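Local coordinates for protein halogenase (Chondromyces crocatus, PDB 3E1T) that probably chlorinates a precursor of the natural product chondrochloren, acting as an FAD-dependent halogenase, at residues 215-220 / 255-259. Numbering follows the deposited sequence.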
ATOM      1  N   PHE A 215      -9.182  -6.513  18.311  1.00 32.06           N
ATOM      2  CA  PHE A 215      -9.830  -6.315  19.613  1.00 32.21           C
ATOM      3  C   PHE A 215     -11.221  -5.733  19.385  1.00 32.32           C
ATOM      4  O   PHE A 215     -11.703  -5.738  18.247  1.00 32.21           O
ATOM      5  CB  PHE A 215      -8.976  -5.468  20.558  1.00 32.24           C
ATOM      6  CG  PHE A 215      -8.863  -4.015  20.173  1.00 32.04           C
ATOM      7  CD1 PHE A 215      -9.426  -3.028  20.986  1.00 32.02           C
ATOM      8  CD2 PHE A 215      -8.168  -3.629  19.027  1.00 31.84           C
ATOM      9  CE1 PHE A 215      -9.310  -1.689  20.670  1.00 31.12           C
ATOM     10  CE2 PHE A 215      -8.044  -2.275  18.691  1.00 31.01           C
ATOM     11  CZ  PHE A 215      -8.619  -1.306  19.511  1.00 31.97           C
ATOM     12  N   GLN A 216     -11.888  -5.247  20.434  1.00 32.45           N
ATOM     13  CA  GLN A 216     -13.313  -4.927  20.283  1.00 32.37           C
ATOM     14  C   GLN A 216     -13.592  -3.769  19.327  1.00 32.01           C
ATOM     15  O   GLN A 216     -14.648  -3.729  18.695  1.00 32.22           O
ATOM     16  CB  GLN A 216     -14.002  -4.665  21.624  1.00 32.92           C
ATOM     17  CG  GLN A 216     -15.514  -4.767  21.501  1.00 34.03           C
ATOM     18  CD  GLN A 216     -16.242  -4.644  22.806  1.00 37.78           C
ATOM     19  OE1 GLN A 216     -17.037  -5.522  23.155  1.00 40.24           O
ATOM     20  NE2 GLN A 216     -15.997  -3.549  23.540  1.00 36.29           N
ATOM     21  N   ASP A 217     -12.668  -2.813  19.257  1.00 31.70           N
ATOM     22  CA  ASP A 217     -12.885  -1.582  18.480  1.00 31.22           C
ATOM     23  C   ASP A 217     -12.060  -1.514  17.180  1.00 30.85           C
ATOM     24  O   ASP A 217     -12.025  -0.473  16.511  1.00 31.45           O
ATOM     25  CB  ASP A 217     -12.627  -0.346  19.353  1.00 31.35           C
ATOM     26  CG  ASP A 217     -13.789  -0.032  20.301  1.00 31.87           C
ATOM     27  OD1 ASP A 217     -14.812  -0.740  20.282  1.00 31.69           O
ATOM     28  OD2 ASP A 217     -13.684   0.953  21.051  1.00 33.47           O
ATOM     29  N   GLY A 218     -11.416  -2.614  16.814  1.00 29.66           N
ATOM     30  CA  GLY A 218     -10.588  -2.639  15.605  1.00 28.96           C
ATOM     31  C   GLY A 218      -9.440  -3.596  15.727  1.00 28.67           C
ATOM     32  O   GLY A 218      -9.602  -4.693  16.259  1.00 28.32           O
ATOM     33  N   TRP A 219      -8.273  -3.194  15.237  1.00 27.87           N
ATOM     34  CA  TRP A 219      -7.101  -4.055  15.306  1.00 28.22           C
ATOM     35  C   TRP A 219      -5.805  -3.267  15.383  1.00 28.06           C
ATOM     36  O   TRP A 219      -5.757  -2.100  15.004  1.00 28.43           O
ATOM     37  CB  TRP A 219      -7.067  -5.074  14.144  1.00 28.16           C
ATOM     38  CG  TRP A 219      -6.946  -4.468  12.764  1.00 27.78           C
ATOM     39  CD1 TRP A 219      -7.961  -3.979  11.994  1.00 28.20           C
ATOM     40  CD2 TRP A 219      -5.746  -4.319  11.987  1.00 27.49           C
ATOM     41  NE1 TRP A 219      -7.467  -3.523  10.790  1.00 27.26           N
ATOM     42  CE2 TRP A 219      -6.113  -3.714  10.762  1.00 27.00           C
ATOM     43  CE3 TRP A 219      -4.400  -4.617  12.216  1.00 28.22           C
ATOM     44  CZ2 TRP A 219      -5.180  -3.399   9.768  1.00 28.21           C
ATOM     45  CZ3 TRP A 219      -3.468  -4.314  11.224  1.00 28.56           C
ATOM     46  CH2 TRP A 219      -3.865  -3.709  10.013  1.00 28.01           C
ATOM     47  N   PHE A 220      -4.765  -3.921  15.894  1.00 28.39           N
ATOM     48  CA  PHE A 220      -3.445  -3.325  16.049  1.00 28.65           C
ATOM     49  C   PHE A 220      -2.451  -3.958  15.091  1.00 29.13           C
ATOM     50  O   PHE A 220      -2.531  -5.158  14.809  1.00 29.58           O
ATOM     51  CB  PHE A 220      -2.930  -3.561  17.474  1.00 29.05           C
ATOM     52  CG  PHE A 220      -3.245  -2.467  18.436  1.00 28.55           C
ATOM     53  CD1 PHE A 220      -2.422  -1.348  18.524  1.00 29.61           C
ATOM     54  CD2 PHE A 220      -4.338  -2.573  19.287  1.00 29.41           C
ATOM     55  CE1 PHE A 220      -2.701  -0.325  19.429  1.00 29.92           C
ATOM     56  CE2 PHE A 220      -4.637  -1.567  20.198  1.00 30.39           C
ATOM     57  CZ  PHE A 220      -3.814  -0.438  20.282  1.00 30.39           C
ATOM     58  N   TYR A 255      -6.475   2.362  23.978  1.00 40.61           N
ATOM     59  CA  TYR A 255      -6.682   1.265  23.033  1.00 40.13           C
ATOM     60  C   TYR A 255      -5.703   0.126  23.299  1.00 39.97           C
ATOM     61  O   TYR A 255      -6.066  -1.050  23.209  1.00 39.21           O
ATOM     62  CB  TYR A 255      -6.545   1.735  21.578  1.00 39.98           C
ATOM     63  CG  TYR A 255      -7.740   2.475  21.022  1.00 40.08           C
ATOM     64  CD1 TYR A 255      -9.044   2.004  21.216  1.00 39.68           C
ATOM     65  CD2 TYR A 255      -7.565   3.638  20.265  1.00 40.38           C
ATOM     66  CE1 TYR A 255     -10.140   2.679  20.688  1.00 38.96           C
ATOM     67  CE2 TYR A 255      -8.656   4.325  19.740  1.00 39.28           C
ATOM     68  CZ  TYR A 255      -9.932   3.839  19.949  1.00 39.53           C
ATOM     69  OH  TYR A 255     -10.995   4.520  19.419  1.00 39.29           O
ATOM     70  N   ILE A 256      -4.460   0.481  23.616  1.00 40.30           N
ATOM     71  CA  ILE A 256      -3.437  -0.519  23.932  1.00 41.02           C
ATOM     72  C   ILE A 256      -3.882  -1.383  25.115  1.00 41.61           C
ATOM     73  O   ILE A 256      -3.863  -2.609  25.029  1.00 41.69           O
ATOM     74  CB  ILE A 256      -2.064   0.127  24.195  1.00 40.91           C
ATOM     75  CG1 ILE A 256      -1.462   0.638  22.883  1.00 39.76           C
ATOM     76  CG2 ILE A 256      -1.113  -0.873  24.845  1.00 41.00           C
ATOM     77  CD1 ILE A 256      -0.338   1.625  23.065  1.00 37.68           C
ATOM     78  N   ASP A 257      -4.317  -0.727  26.193  1.00 42.44           N
ATOM     79  CA  ASP A 257      -4.819  -1.415  27.388  1.00 43.18           C
ATOM     80  C   ASP A 257      -5.938  -2.410  27.085  1.00 43.01           C
ATOM     81  O   ASP A 257      -6.102  -3.400  27.795  1.00 43.38           O
ATOM     82  CB  ASP A 257      -5.301  -0.403  28.430  1.00 43.52           C
ATOM     83  CG  ASP A 257      -4.159   0.325  29.125  1.00 46.03           C
ATOM     84  OD1 ASP A 257      -2.966   0.047  28.827  1.00 49.33           O
ATOM     85  OD2 ASP A 257      -4.458   1.183  29.985  1.00 48.36           O
ATOM     86  N   ARG A 258      -6.696  -2.155  26.022  1.00 42.71           N
ATOM     87  CA  ARG A 258      -7.874  -2.967  25.696  1.00 42.18           C
ATOM     88  C   ARG A 258      -7.573  -4.124  24.744  1.00 41.58           C
ATOM     89  O   ARG A 258      -8.471  -4.865  24.341  1.00 41.56           O
ATOM     90  CB  ARG A 258      -8.983  -2.084  25.123  1.00 42.45           C
ATOM     91  CG  ARG A 258      -9.583  -1.107  26.123  1.00 43.11           C
ATOM     92  CD  ARG A 258     -10.616  -0.246  25.431  1.00 43.58           C
ATOM     93  NE  ARG A 258     -11.673  -1.069  24.854  1.00 44.47           N
ATOM     94  CZ  ARG A 258     -12.494  -0.684  23.878  1.00 44.96           C
ATOM     95  NH1 ARG A 258     -12.391   0.534  23.337  1.00 44.64           N
ATOM     96  NH2 ARG A 258     -13.424  -1.524  23.446  1.00 43.33           N
ATOM     97  N   CYS A 259      -6.306  -4.284  24.392  1.00 41.30           N
ATOM     98  CA  CYS A 259      -5.887  -5.391  23.537  1.00 41.29           C
ATOM     99  C   CYS A 259      -4.811  -6.220  24.249  1.00 41.43           C
ATOM    100  O   CYS A 259      -3.631  -5.873  24.199  1.00 41.69           O
ATOM    101  CB  CYS A 259      -5.374  -4.870  22.190  1.00 40.97           C
ATOM    102  SG  CYS A 259      -4.875  -6.176  21.043  1.00 40.49           S
TER
HETATM  103  O   HOH W   1     -11.116  -5.491  23.502  1.00 42.84           O
HETATM  104  O   HOH W   2     -13.179   3.216  19.257  1.00 37.91           O
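Arg-258 meets Asp-217 through a salt bridge in which the two flat groups stand perpendicular: NH1 reaches OD2 at 2.7 Å, with an N-H...O angle of 160°, from above the carboxylate plane, while OD2 lies close to the plane of the guanidinium. A bend at the third torsion of the arginine brings the guanidinium edge to the side chains of Gln-216 and Asp-217. A water takes a hydrogen bond from Gln-216 N and gives one to Arg-258 O, and a second water donates to Asp-217 OD2 and links it to Tyr-255 OH. This polar layer borders an aromatic one. Phe-215 CE1 meets Tyr-255 CD1 at 3.7 Å, the rings oblique with planes 66° apart. The backbone N atoms of Asp-217 and Gly-218 lie above one face of Phe-215, offset toward its rim; chi1 of 70° puts CG between the backbone N and the carbonyl carbon, which brings that face to the amides of the type I turn. Phe-220 pushes its far end against the last turn of helix 248-257: CE2 comes edge-on to Tyr-255 O at 3.4 Å, and CZ touches Ile-256 CG1 at 3.7 Å. Cys-259, the N-cap residue of helix 260-266, bears on both phenylalanines from one side, its CB 3.8 Å from Phe-220 CD2 and its SG in oblique sulfur-aromatic contact with both rings. The hairpin of strands 210-215 and 218-224 is thereby packed against the junction of two helices, with Ile-262 and Val-232 also touching Phe-220, whose side chain is about 11 Å from the bound FAD. Sharing OD2 between Arg-258 and the water that joins Tyr-255 OH ties the turn to helix 248-257 and probably keeps Asp-217 anionic beside an apolar core.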